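Capsular polysaccharide export system protein KpsC (Thermosulfurimonas dismutans, PDB 6MGD) probably transfers Kdo from CMP-Kdo in beta(2,7) linkage while building the glycolipid anchor of Gram-negative bacterial capsules. Local coordinates at residues Leu47-Thr52 and Leu69-Ile74; Ile87-Asp92 and Tyr297-Ser302; Val301-Gly306 and Phe316-Leu321. One frame throughout, in Å; residues are numbered along the deposited sequence.

Contact 1: Leu47-Thr52 and Leu69-Ile74; sequences LVWGST and LEDGFI
Trp-49 lays its indole across the backbone of Leu-69 and Glu-70, at the end of two neighbouring parallel strands. Two backbone hydrogen bonds tie the strands here: Leu-69 N gives to Val-48 O at 2.7 Å, and Gly-50 N gives to Leu-69 O at 2.9 Å. Val-48 and Gly-50, the neighbours of Trp-49, thus both bond to Leu-69, the parallel-bridge pattern with Trp-49 opposite Leu-69. The axes of strands 47-49 and 69-71 make an angle of 49°.

With CG anti to the backbone N (chi1 -176°), the indole swings over the adjacent strand. One face of it takes Leu-69 O and Glu-70 CA, the latter in a CH-pi contact 4.0 Å from the centroid of the six-membered ring. Farther out, the ring edge meets Asp-71, whose OD1 is 3.4 Å from Trp-49 CH2. The carboxylate of Glu-70, its chain bent at chi2, stands steeply to the indole at 74°, and Glu-70 OE1 comes within 3.2 Å of Trp-49 CZ2. The same OE1 accepts from Asp-71 N, a bond within the segment that helps hold the bent side chain in place. Lys-13 makes a cation-pi contact with the indole.

Apolar packing adds Leu-69 CB beside Trp-49 CE3, and Leu-69 CD1 against Leu-47 CB.

After the bridge the first strand ends in a type II' turn from Trp-49 to Thr-52, with Gly-50 at positive phi. Trp-49 O receives both the backbone N and OG1 of Thr-52. The turn leads into helix 52-56, and strand 64-71 then returns alongside: a parallel beta-alpha-beta unit, as expected of the Rossmann-like domains of GT-B glycosyltransferases.

Contact 2: Ile87-Asp92 and Tyr297-Ser302; sequences ISLVAD and YPMYVS
Met-299 runs side by side with Leu-89, both side chains pointing the same way, and its bent end carries CE to 3.7 Å from Leu-89 CD2; the same methyl also rests on Ala-91 CB. Helix 11-20 covers this face, where Ile-17 and Phe-20 touch Leu-89.

The backbones beneath form an antiparallel ladder. Leu-89 and Met-299 are its hydrogen-bonded pair, with Met-299 N giving to Leu-89 O at 2.6 Å and Leu-89 N giving back to Met-299 O at 3.1 Å. The return bond meets its carbonyl obliquely, the donor 42° out of the carbonyl plane. Val-301 N extends the ladder to Ile-87 O.

Ser-88, Val-90, Pro-298 and Tyr-300 occupy the other face. Ser-88 OG sits 3.3 Å from Tyr-300 CE2; a water links Ser-88 OG to Tyr-300 OH, and the tyrosine hydroxyl is also hydrogen-bonded to Leu-294 O. Val-90 straddles two partners: CG1 lies 3.4 Å from Tyr-297 CE2, while CG2 packs on Pro-298 CB. A chi1 of -176° turns the Tyr-297 ring away from its own backbone N and across to Asp-92 at the end of strand 88-92, where Tyr-297 OH donates to Asp-92 OD2 at 2.7 Å, on the anti lone pair. The carboxylate and phenol planes stand 78° apart. Asp-92 OD2 also accepts from Tyr-105 N, and OD1 from Ile-94 N and Gly-95 N.

Several donors therefore converge on one buried carboxylate, which would be expected to stabilise its charge; the rest of the seam relies on backbone bonds, apolar packing and the water between Ser-88 and Tyr-300.

Contact 3: Val301-Gly306 and Phe316-Leu321; sequences VSLIDG and FELVNL
Both carboxylate oxygens of Glu-317 are engaged by consecutive residues of a loop with no regular secondary structure. Ser-302 OG donates to Glu-317 OE2 at 2.5 Å, from the syn side but 28° out of the carboxylate plane. Leu-303 N donates to Glu-317 OE1 at 2.7 Å, on the syn lone pair, and Leu-303 CB lies beside the OE1 that its own N holds. Beyond CG the glutamate chain is extended (chi2 178°), which carries the acid group from the helix across to the loop, and the two bonds together restrict its rotation.

Ser-302 works in both directions. While its hydroxyl gives its proton to Glu-317, OG accepts from Ile-304 N at 3.1 Å, closing an ST turn. The serine that holds the carboxylate is thereby itself positioned by the loop backbone.

Next to this polar grip lies a small apolar patch. Leu-303 CD1 touches Leu-321 CD1 at 3.8 Å and Leu-318 CD1 at 4.0 Å, its side chain meeting each of the two helix leucines at about a right angle. Ile-304 CG1 approaches the CD of Glu-317.

The contact lies at the protein surface, where the loop leaving strand 298-300 folds back onto helix 311-322; Val-301, at its start, packs on Arg-19 and Phe-20 of helix 11-20, and Leu-318 reaches Leu-79.

Overall arrangement
Contacts 1 and 2 belong to one mixed sheet: strands 64-71 and 88-92 are neighbours in it, joined by probable bonds from Val-90 N to Glu-70 O and from Gly-72 N to Ser-88 O. Contact 1 is a parallel pairing, partly buried; contact 2 is antiparallel, buried, and brings in edge strand 298-300 from some 200 residues later. Contact 3 shares Val-301 and Ser-302 with contact 2 but lies at the surface, its centre about 21 Å from the centre of the chain, and swaps ladder bonds for a helix carboxylate held by loop donors. Ile-87 bridges the last two, its CD1 packing on Glu-317 and Leu-318.

Contact 1: Leu47-Thr52 and Leu69-Ile74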
ATOM      1  N   LEU A  47      18.571   6.859   2.312  1.00 54.35           N
ATOM      2  CA  LEU A  47      17.486   5.887   2.273  1.00 52.02           C
ATOM      3  C   LEU A  47      16.824   5.846   3.644  1.00 51.20           C
ATOM      4  O   LEU A  47      17.459   5.473   4.637  1.00 50.83           O
ATOM      5  CB  LEU A  47      18.002   4.502   1.877  1.00 51.46           C
ATOM      6  CG  LEU A  47      18.553   4.382   0.456  1.00 53.45           C
ATOM      7  CD1 LEU A  47      19.078   2.979   0.181  1.00 52.96           C
ATOM      8  CD2 LEU A  47      17.485   4.765  -0.556  1.00 53.65           C
ATOM      9  N   VAL A  48      15.558   6.243   3.700  1.00 49.64           N
ATOM     10  CA  VAL A  48      14.791   6.236   4.937  1.00 51.62           C
ATOM     11  C   VAL A  48      13.594   5.315   4.748  1.00 49.39           C
ATOM     12  O   VAL A  48      13.127   5.092   3.625  1.00 44.93           O
ATOM     13  CB  VAL A  48      14.347   7.660   5.352  1.00 55.99           C
ATOM     14  CG1 VAL A  48      13.114   8.097   4.577  1.00 57.32           C
ATOM     15  CG2 VAL A  48      14.099   7.734   6.850  1.00 58.96           C
ATOM     16  N   TRP A  49      13.104   4.766   5.856  1.00 52.16           N
ATOM     17  CA  TRP A  49      12.026   3.789   5.826  1.00 53.19           C
ATOM     18  C   TRP A  49      10.717   4.444   6.246  1.00 54.90           C
ATOM     19  O   TRP A  49      10.593   4.921   7.379  1.00 57.88           O
ATOM     20  CB  TRP A  49      12.333   2.601   6.736  1.00 55.86           C
ATOM     21  CG  TRP A  49      11.281   1.545   6.655  1.00 57.91           C
ATOM     22  CD1 TRP A  49      10.214   1.385   7.488  1.00 60.63           C
ATOM     23  CD2 TRP A  49      11.180   0.512   5.669  1.00 58.36           C
ATOM     24  NE1 TRP A  49       9.459   0.309   7.089  1.00 62.20           N
ATOM     25  CE2 TRP A  49      10.031  -0.244   5.973  1.00 60.11           C
ATOM     26  CE3 TRP A  49      11.953   0.149   4.561  1.00 56.37           C
ATOM     27  CZ2 TRP A  49       9.636  -1.342   5.212  1.00 60.39           C
ATOM     28  CZ3 TRP A  49      11.558  -0.940   3.806  1.00 56.86           C
ATOM     29  CH2 TRP A  49      10.410  -1.672   4.135  1.00 59.02           C
ATOM     30  N   GLY A  50       9.749   4.453   5.335  1.00 54.65           N
ATOM     31  CA  GLY A  50       8.415   4.913   5.680  1.00 55.77           C
ATOM     32  C   GLY A  50       8.414   6.359   6.132  1.00 56.62           C
ATOM     33  O   GLY A  50       9.028   7.233   5.511  1.00 56.19           O
ATOM     34  N   SER A  51       7.720   6.615   7.237  1.00 57.88           N
ATOM     35  CA  SER A  51       7.578   7.959   7.793  1.00 59.97           C
ATOM     36  C   SER A  51       8.521   8.189   8.966  1.00 60.90           C
ATOM     37  O   SER A  51       8.155   8.834   9.952  1.00 62.48           O
ATOM     38  CB  SER A  51       6.132   8.201   8.209  1.00 62.76           C
ATOM     39  OG  SER A  51       5.255   8.021   7.111  1.00 62.66           O
ATOM     40  N   THR A  52       9.748   7.671   8.879  1.00 60.22           N
ATOM     41  CA  THR A  52      10.686   7.794   9.990  1.00 60.75           C
ATOM     42  C   THR A  52      11.036   9.250  10.265  1.00 62.39           C
ATOM     43  O   THR A  52      11.089   9.676  11.425  1.00 65.63           O
ATOM     44  CB  THR A  52      11.947   6.977   9.703  1.00 58.85           C
ATOM     45  OG1 THR A  52      11.600   5.592   9.579  1.00 59.54           O
ATOM     46  CG2 THR A  52      12.959   7.137  10.823  1.00 60.62           C
ATOM     47  N   LEU A  69      11.405   4.437   1.605  1.00 49.48           N
ATOM     48  CA  LEU A  69      11.245   3.047   1.209  1.00 51.18           C
ATOM     49  C   LEU A  69      10.057   2.407   1.918  1.00 53.20           C
ATOM     50  O   LEU A  69       9.622   2.846   2.984  1.00 53.19           O
ATOM     51  CB  LEU A  69      12.518   2.248   1.503  1.00 50.79           C
ATOM     52  CG  LEU A  69      13.814   2.760   0.869  1.00 49.64           C
ATOM     53  CD1 LEU A  69      14.975   1.838   1.194  1.00 51.40           C
ATOM     54  CD2 LEU A  69      13.656   2.908  -0.633  1.00 49.55           C
ATOM     55  N   GLU A  70       9.545   1.342   1.306  1.00 54.49           N
ATOM     56  CA  GLU A  70       8.434   0.571   1.844  1.00 56.34           C
ATOM     57  C   GLU A  70       8.326  -0.714   1.035  1.00 59.27           C
ATOM     58  O   GLU A  70       8.810  -0.792  -0.099  1.00 59.55           O
ATOM     59  CB  GLU A  70       7.121   1.365   1.798  1.00 56.35           C
ATOM     60  CG  GLU A  70       5.968   0.759   2.587  1.00 59.17           C
ATOM     61  CD  GLU A  70       6.372   0.330   3.984  1.00 61.34           C
ATOM     62  OE1 GLU A  70       6.680  -0.867   4.175  1.00 63.66           O
ATOM     63  OE2 GLU A  70       6.386   1.189   4.891  1.00 61.22           O
ATOM     64  N   ASP A  71       7.703  -1.725   1.637  1.00 58.66           N
ATOM     65  CA  ASP A  71       7.503  -2.991   0.946  1.00 60.87           C
ATOM     66  C   ASP A  71       6.634  -2.793  -0.290  1.00 59.31           C
ATOM     67  O   ASP A  71       5.822  -1.867  -0.368  1.00 56.70           O
ATOM     68  CB  ASP A  71       6.861  -4.016   1.883  1.00 65.45           C
ATOM     69  CG  ASP A  71       7.786  -4.434   3.010  1.00 66.95           C
ATOM     70  OD1 ASP A  71       9.011  -4.513   2.778  1.00 67.18           O
ATOM     71  OD2 ASP A  71       7.288  -4.682   4.129  1.00 68.63           O
ATOM     72  N   GLY A  72       6.815  -3.676  -1.266  1.00 58.69           N
ATOM     73  CA  GLY A  72       6.062  -3.603  -2.497  1.00 60.06           C
ATOM     74  C   GLY A  72       4.602  -3.963  -2.294  1.00 62.29           C
ATOM     75  O   GLY A  72       4.136  -4.270  -1.197  1.00 62.92           O
ATOM     76  N   PHE A  73       3.861  -3.919  -3.399  1.00 64.09           N
ATOM     77  CA  PHE A  73       2.451  -4.282  -3.373  1.00 66.95           C
ATOM     78  C   PHE A  73       2.208  -5.744  -3.723  1.00 71.95           C
ATOM     79  O   PHE A  73       1.311  -6.366  -3.143  1.00 74.79           O
ATOM     80  CB  PHE A  73       1.659  -3.390  -4.334  1.00 67.00           C
ATOM     81  CG  PHE A  73       1.634  -1.943  -3.942  1.00 63.46           C
ATOM     82  CD1 PHE A  73       1.562  -1.571  -2.609  1.00 61.59           C
ATOM     83  CD2 PHE A  73       1.684  -0.950  -4.907  1.00 62.81           C
ATOM     84  CE1 PHE A  73       1.538  -0.234  -2.246  1.00 59.20           C
ATOM     85  CE2 PHE A  73       1.660   0.386  -4.551  1.00 60.51           C
ATOM     86  CZ  PHE A  73       1.586   0.745  -3.219  1.00 58.73           C
ATOM     87  N   ILE A  74       2.988  -6.309  -4.647  1.00 73.81           N
ATOM     88  CA  ILE A  74       2.725  -7.668  -5.119  1.00 79.63           C
ATOM     89  C   ILE A  74       3.127  -8.701  -4.074  1.00 81.85           C
ATOM     90  O   ILE A  74       2.434  -9.708  -3.881  1.00 86.78           O
ATOM     91  CB  ILE A  74       3.432  -7.909  -6.466  1.00 81.81           C
ATOM     92  CG1 ILE A  74       2.585  -7.344  -7.604  1.00 82.80           C
ATOM     93  CG2 ILE A  74       3.707  -9.390  -6.687  1.00 87.98           C
ATOM     94  CD1 ILE A  74       3.149  -7.614  -8.975  1.00 86.07           C
TER

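Contact 2: Ile87-Asp92 and Tyr297-Ser302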
ATOM      1  N   ILE A  87      10.318  -9.585  -2.828  1.00 64.51           N
ATOM      2  CA  ILE A  87      10.573  -9.547  -4.261  1.00 62.43           C
ATOM      3  C   ILE A  87      10.321  -8.157  -4.831  1.00 59.03           C
ATOM      4  O   ILE A  87      10.846  -7.829  -5.905  1.00 57.35           O
ATOM      5  CB  ILE A  87       9.722 -10.599  -4.997  1.00 63.21           C
ATOM      6  CG1 ILE A  87      10.305 -10.893  -6.380  1.00 62.20           C
ATOM      7  CG2 ILE A  87       8.276 -10.137  -5.116  1.00 61.72           C
ATOM      8  CD1 ILE A  87       9.656 -12.065  -7.082  1.00 63.67           C
ATOM      9  N   SER A  88       9.551  -7.325  -4.134  1.00 58.28           N
ATOM     10  CA  SER A  88       9.229  -5.979  -4.582  1.00 55.56           C
ATOM     11  C   SER A  88       9.609  -4.975  -3.504  1.00 55.78           C
ATOM     12  O   SER A  88       9.445  -5.240  -2.309  1.00 57.73           O
ATOM     13  CB  SER A  88       7.740  -5.847  -4.915  1.00 54.52           C
ATOM     14  OG  SER A  88       7.462  -4.596  -5.519  1.00 52.13           O
ATOM     15  N   LEU A  89      10.118  -3.825  -3.935  1.00 54.10           N
ATOM     16  CA  LEU A  89      10.456  -2.733  -3.034  1.00 54.37           C
ATOM     17  C   LEU A  89       9.961  -1.428  -3.636  1.00 52.26           C
ATOM     18  O   LEU A  89       9.997  -1.247  -4.857  1.00 50.71           O
ATOM     19  CB  LEU A  89      11.968  -2.655  -2.780  1.00 61.98           C
ATOM     20  CG  LEU A  89      12.425  -1.625  -1.746  1.00 61.24           C
ATOM     21  CD1 LEU A  89      11.920  -2.000  -0.362  1.00 61.67           C
ATOM     22  CD2 LEU A  89      13.938  -1.485  -1.753  1.00 61.14           C
ATOM     23  N   VAL A  90       9.494  -0.527  -2.776  1.00 52.51           N
ATOM     24  CA  VAL A  90       9.018   0.791  -3.178  1.00 51.91           C
ATOM     25  C   VAL A  90      10.060   1.824  -2.771  1.00 53.02           C
ATOM     26  O   VAL A  90      10.460   1.884  -1.602  1.00 53.55           O
ATOM     27  CB  VAL A  90       7.651   1.108  -2.545  1.00 51.48           C
ATOM     28  CG1 VAL A  90       7.417   2.607  -2.509  1.00 50.68           C
ATOM     29  CG2 VAL A  90       6.534   0.402  -3.310  1.00 50.26           C
ATOM     30  N   ALA A  91      10.503   2.630  -3.734  1.00 50.83           N
ATOM     31  CA  ALA A  91      11.488   3.686  -3.496  1.00 51.76           C
ATOM     32  C   ALA A  91      10.906   4.989  -4.030  1.00 51.01           C
ATOM     33  O   ALA A  91      10.908   5.228  -5.241  1.00 49.89           O
ATOM     34  CB  ALA A  91      12.823   3.363  -4.156  1.00 52.04           C
ATOM     35  N   ASP A  92      10.412   5.828  -3.125  1.00 52.44           N
ATOM     36  CA  ASP A  92       9.731   7.063  -3.491  1.00 52.75           C
ATOM     37  C   ASP A  92      10.635   8.251  -3.184  1.00 54.93           C
ATOM     38  O   ASP A  92      10.956   8.489  -2.008  1.00 55.08           O
ATOM     39  CB  ASP A  92       8.406   7.173  -2.732  1.00 53.92           C
ATOM     40  CG  ASP A  92       7.496   8.268  -3.271  1.00 54.49           C
ATOM     41  OD1 ASP A  92       7.986   9.381  -3.558  1.00 54.69           O
ATOM     42  OD2 ASP A  92       6.280   8.011  -3.399  1.00 53.71           O
ATOM     43  N   TYR A 297       5.698   2.010 -10.390  1.00 53.33           N
ATOM     44  CA  TYR A 297       6.096   2.563  -9.095  1.00 50.32           C
ATOM     45  C   TYR A 297       7.084   1.676  -8.346  1.00 48.05           C
ATOM     46  O   TYR A 297       8.139   2.183  -7.929  1.00 49.40           O
ATOM     47  CB  TYR A 297       4.844   2.858  -8.262  1.00 49.13           C
ATOM     48  CG  TYR A 297       5.092   3.529  -6.932  1.00 49.25           C
ATOM     49  CD1 TYR A 297       5.767   4.744  -6.856  1.00 51.26           C
ATOM     50  CD2 TYR A 297       4.615   2.967  -5.754  1.00 48.41           C
ATOM     51  CE1 TYR A 297       5.980   5.369  -5.638  1.00 50.58           C
ATOM     52  CE2 TYR A 297       4.819   3.586  -4.533  1.00 49.05           C
ATOM     53  CZ  TYR A 297       5.503   4.785  -4.481  1.00 49.92           C
ATOM     54  OH  TYR A 297       5.710   5.399  -3.267  1.00 49.80           O
ATOM     55  N   PRO A 298       6.832   0.383  -8.130  1.00 47.67           N
ATOM     56  CA  PRO A 298       7.752  -0.413  -7.318  1.00 46.51           C
ATOM     57  C   PRO A 298       8.828  -1.095  -8.151  1.00 47.05           C
ATOM     58  O   PRO A 298       8.671  -1.347  -9.348  1.00 47.25           O
ATOM     59  CB  PRO A 298       6.827  -1.458  -6.668  1.00 44.14           C
ATOM     60  CG  PRO A 298       5.500  -1.369  -7.421  1.00 42.46           C
ATOM     61  CD  PRO A 298       5.702  -0.444  -8.581  1.00 44.13           C
ATOM     62  N   MET A 299       9.941  -1.382  -7.486  1.00 46.33           N
ATOM     63  CA  MET A 299      11.003  -2.182  -8.073  1.00 49.04           C
ATOM     64  C   MET A 299      10.715  -3.666  -7.865  1.00 47.00           C
ATOM     65  O   MET A 299       9.952  -4.058  -6.979  1.00 44.76           O
ATOM     66  CB  MET A 299      12.359  -1.820  -7.461  1.00 51.33           C
ATOM     67  CG  MET A 299      12.810  -0.398  -7.743  1.00 53.57           C
ATOM     68  SD  MET A 299      14.348   0.043  -6.905  1.00 56.59           S
ATOM     69  CE  MET A 299      13.849  -0.090  -5.191  1.00 54.73           C
ATOM     70  N   TYR A 300      11.329  -4.493  -8.708  1.00 52.29           N
ATOM     71  CA  TYR A 300      11.205  -5.942  -8.600  1.00 49.43           C
ATOM     72  C   TYR A 300      12.562  -6.574  -8.865  1.00 51.41           C
ATOM     73  O   TYR A 300      13.179  -6.308  -9.901  1.00 53.37           O
ATOM     74  CB  TYR A 300      10.165  -6.497  -9.582  1.00 47.63           C
ATOM     75  CG  TYR A 300       8.755  -5.981  -9.375  1.00 46.24           C
ATOM     76  CD1 TYR A 300       8.280  -4.892 -10.097  1.00 46.48           C
ATOM     77  CD2 TYR A 300       7.897  -6.589  -8.467  1.00 45.21           C
ATOM     78  CE1 TYR A 300       6.992  -4.419  -9.915  1.00 44.61           C
ATOM     79  CE2 TYR A 300       6.605  -6.124  -8.278  1.00 44.28           C
ATOM     80  CZ  TYR A 300       6.159  -5.038  -9.005  1.00 44.00           C
ATOM     81  OH  TYR A 300       4.875  -4.568  -8.820  1.00 42.13           O
ATOM     82  N   VAL A 301      13.022  -7.403  -7.932  1.00 49.70           N
ATOM     83  CA  VAL A 301      14.284  -8.124  -8.061  1.00 52.20           C
ATOM     84  C   VAL A 301      14.007  -9.610  -7.891  1.00 51.75           C
ATOM     85  O   VAL A 301      13.327 -10.014  -6.942  1.00 51.36           O
ATOM     86  CB  VAL A 301      15.330  -7.644  -7.036  1.00 52.86           C
ATOM     87  CG1 VAL A 301      16.499  -8.619  -6.966  1.00 54.17           C
ATOM     88  CG2 VAL A 301      15.821  -6.251  -7.397  1.00 52.73           C
ATOM     89  N   SER A 302      14.533 -10.417  -8.810  1.00 54.97           N
ATOM     90  CA  SER A 302      14.303 -11.855  -8.779  1.00 54.73           C
ATOM     91  C   SER A 302      14.867 -12.477  -7.508  1.00 54.58           C
ATOM     92  O   SER A 302      15.969 -12.142  -7.066  1.00 56.17           O
ATOM     93  CB  SER A 302      14.940 -12.513 -10.004  1.00 57.23           C
ATOM     94  OG  SER A 302      14.924 -13.924  -9.885  1.00 59.28           O
TER
HETATM   95  O   HOH W   1       4.928  -4.643  -5.800  1.00 41.70           O

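Contact 3: Val301-Gly306 and Phe316-Leu321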
ATOM      1  N   VAL A 301      13.022  -7.403  -7.932  1.00 49.70           N
ATOM      2  CA  VAL A 301      14.284  -8.124  -8.061  1.00 52.20           C
ATOM      3  C   VAL A 301      14.007  -9.610  -7.891  1.00 51.75           C
ATOM      4  O   VAL A 301      13.327 -10.014  -6.942  1.00 51.36           O
ATOM      5  CB  VAL A 301      15.330  -7.644  -7.036  1.00 52.86           C
ATOM      6  CG1 VAL A 301      16.499  -8.619  -6.966  1.00 54.17           C
ATOM      7  CG2 VAL A 301      15.821  -6.251  -7.397  1.00 52.73           C
ATOM      8  N   SER A 302      14.533 -10.417  -8.810  1.00 54.97           N
ATOM      9  CA  SER A 302      14.303 -11.855  -8.779  1.00 54.73           C
ATOM     10  C   SER A 302      14.867 -12.477  -7.508  1.00 54.58           C
ATOM     11  O   SER A 302      15.969 -12.142  -7.066  1.00 56.17           O
ATOM     12  CB  SER A 302      14.940 -12.513 -10.004  1.00 57.23           C
ATOM     13  OG  SER A 302      14.924 -13.924  -9.885  1.00 59.28           O
ATOM     14  N   LEU A 303      14.101 -13.400  -6.921  1.00 56.71           N
ATOM     15  CA  LEU A 303      14.574 -14.116  -5.742  1.00 57.63           C
ATOM     16  C   LEU A 303      15.631 -15.158  -6.083  1.00 61.37           C
ATOM     17  O   LEU A 303      16.385 -15.568  -5.194  1.00 62.41           O
ATOM     18  CB  LEU A 303      13.404 -14.798  -5.031  1.00 56.39           C
ATOM     19  CG  LEU A 303      12.239 -13.931  -4.554  1.00 52.92           C
ATOM     20  CD1 LEU A 303      11.126 -14.809  -4.002  1.00 52.70           C
ATOM     21  CD2 LEU A 303      12.700 -12.929  -3.506  1.00 51.28           C
ATOM     22  N   ILE A 304      15.710 -15.589  -7.341  1.00 56.28           N
ATOM     23  CA  ILE A 304      16.578 -16.698  -7.720  1.00 59.97           C
ATOM     24  C   ILE A 304      17.971 -16.194  -8.079  1.00 61.92           C
ATOM     25  O   ILE A 304      18.969 -16.646  -7.508  1.00 63.33           O
ATOM     26  CB  ILE A 304      15.968 -17.504  -8.882  1.00 61.88           C
ATOM     27  CG1 ILE A 304      14.666 -18.174  -8.441  1.00 59.62           C
ATOM     28  CG2 ILE A 304      16.963 -18.542  -9.392  1.00 66.63           C
ATOM     29  CD1 ILE A 304      14.105 -19.142  -9.461  1.00 61.53           C
ATOM     30  N   ASP A 305      18.052 -15.264  -9.035  1.00 62.46           N
ATOM     31  CA  ASP A 305      19.340 -14.769  -9.502  1.00 65.27           C
ATOM     32  C   ASP A 305      19.672 -13.358  -9.038  1.00 62.63           C
ATOM     33  O   ASP A 305      20.838 -12.963  -9.120  1.00 64.80           O
ATOM     34  CB  ASP A 305      19.412 -14.815 -11.037  1.00 67.52           C
ATOM     35  CG  ASP A 305      18.179 -14.232 -11.702  1.00 65.54           C
ATOM     36  OD1 ASP A 305      17.898 -13.030 -11.505  1.00 63.05           O
ATOM     37  OD2 ASP A 305      17.494 -14.979 -12.432  1.00 66.20           O
ATOM     38  N   GLY A 306      18.693 -12.597  -8.558  1.00 62.03           N
ATOM     39  CA  GLY A 306      18.955 -11.263  -8.057  1.00 60.04           C
ATOM     40  C   GLY A 306      18.937 -10.159  -9.088  1.00 61.42           C
ATOM     41  O   GLY A 306      19.420  -9.057  -8.799  1.00 61.06           O
ATOM     42  N   PHE A 316       5.201 -14.646 -11.657  1.00 53.27           N
ATOM     43  CA  PHE A 316       5.564 -15.993 -12.086  1.00 57.51           C
ATOM     44  C   PHE A 316       6.489 -16.665 -11.077  1.00 57.13           C
ATOM     45  O   PHE A 316       6.378 -17.872 -10.832  1.00 58.02           O
ATOM     46  CB  PHE A 316       6.227 -15.949 -13.463  1.00 60.89           C
ATOM     47  CG  PHE A 316       5.310 -15.505 -14.566  1.00 61.94           C
ATOM     48  CD1 PHE A 316       3.951 -15.767 -14.508  1.00 61.06           C
ATOM     49  CD2 PHE A 316       5.810 -14.825 -15.667  1.00 62.88           C
ATOM     50  CE1 PHE A 316       3.108 -15.359 -15.525  1.00 61.11           C
ATOM     51  CE2 PHE A 316       4.971 -14.415 -16.687  1.00 62.74           C
ATOM     52  CZ  PHE A 316       3.618 -14.682 -16.616  1.00 61.96           C
ATOM     53  N   GLU A 317       7.407 -15.899 -10.483  1.00 57.18           N
ATOM     54  CA  GLU A 317       8.318 -16.476  -9.500  1.00 57.61           C
ATOM     55  C   GLU A 317       7.581 -16.865  -8.225  1.00 57.12           C
ATOM     56  O   GLU A 317       7.824 -17.939  -7.665  1.00 60.39           O
ATOM     57  CB  GLU A 317       9.451 -15.499  -9.193  1.00 56.00           C
ATOM     58  CG  GLU A 317      10.790 -15.931  -9.758  1.00 58.54           C
ATOM     59  CD  GLU A 317      11.895 -14.930  -9.493  1.00 56.91           C
ATOM     60  OE1 GLU A 317      12.113 -14.569  -8.317  1.00 54.97           O
ATOM     61  OE2 GLU A 317      12.543 -14.502 -10.470  1.00 57.57           O
ATOM     62  N   LEU A 318       6.678 -16.003  -7.752  1.00 57.94           N
ATOM     63  CA  LEU A 318       5.892 -16.330  -6.565  1.00 57.43           C
ATOM     64  C   LEU A 318       4.918 -17.461  -6.853  1.00 58.99           C
ATOM     65  O   LEU A 318       4.653 -18.302  -5.985  1.00 59.28           O
ATOM     66  CB  LEU A 318       5.141 -15.088  -6.079  1.00 55.50           C
ATOM     67  CG  LEU A 318       5.756 -14.273  -4.942  1.00 53.25           C
ATOM     68  CD1 LEU A 318       7.269 -14.362  -4.952  1.00 54.05           C
ATOM     69  CD2 LEU A 318       5.311 -12.827  -5.049  1.00 51.25           C
ATOM     70  N   VAL A 319       4.377 -17.495  -8.069  1.00 58.85           N
ATOM     71  CA  VAL A 319       3.461 -18.558  -8.453  1.00 60.50           C
ATOM     72  C   VAL A 319       4.193 -19.896  -8.537  1.00 63.34           C
ATOM     73  O   VAL A 319       3.694 -20.923  -8.061  1.00 64.91           O
ATOM     74  CB  VAL A 319       2.769 -18.186  -9.778  1.00 62.14           C
ATOM     75  CG1 VAL A 319       2.256 -19.392 -10.434  1.00 66.38           C
ATOM     76  CG2 VAL A 319       1.611 -17.245  -9.526  1.00 60.19           C
ATOM     77  N   ASN A 320       5.390 -19.908  -9.123  1.00 59.89           N
ATOM     78  CA  ASN A 320       6.196 -21.124  -9.165  1.00 63.05           C
ATOM     79  C   ASN A 320       6.862 -21.443  -7.832  1.00 63.54           C
ATOM     80  O   ASN A 320       7.494 -22.499  -7.712  1.00 66.08           O
ATOM     81  CB  ASN A 320       7.259 -21.020 -10.262  1.00 63.20           C
ATOM     82  CG  ASN A 320       6.692 -21.276 -11.646  1.00 63.55           C
ATOM     83  OD1 ASN A 320       6.444 -22.422 -12.024  1.00 66.54           O
ATOM     84  ND2 ASN A 320       6.484 -20.209 -12.408  1.00 60.37           N
ATOM     85  N   LEU A 321       6.736 -20.569  -6.832  1.00 64.03           N
ATOM     86  CA  LEU A 321       7.291 -20.861  -5.516  1.00 65.83           C
ATOM     87  C   LEU A 321       6.358 -21.721  -4.675  1.00 68.77           C
ATOM     88  O   LEU A 321       6.831 -22.555  -3.895  1.00 69.91           O
ATOM     89  CB  LEU A 321       7.603 -19.562  -4.769  1.00 64.58           C
ATOM     90  CG  LEU A 321       9.081 -19.237  -4.543  1.00 67.52           C
ATOM     91  CD1 LEU A 321       9.223 -18.061  -3.593  1.00 66.83           C
ATOM     92  CD2 LEU A 321       9.829 -20.450  -4.013  1.00 72.08           C
TER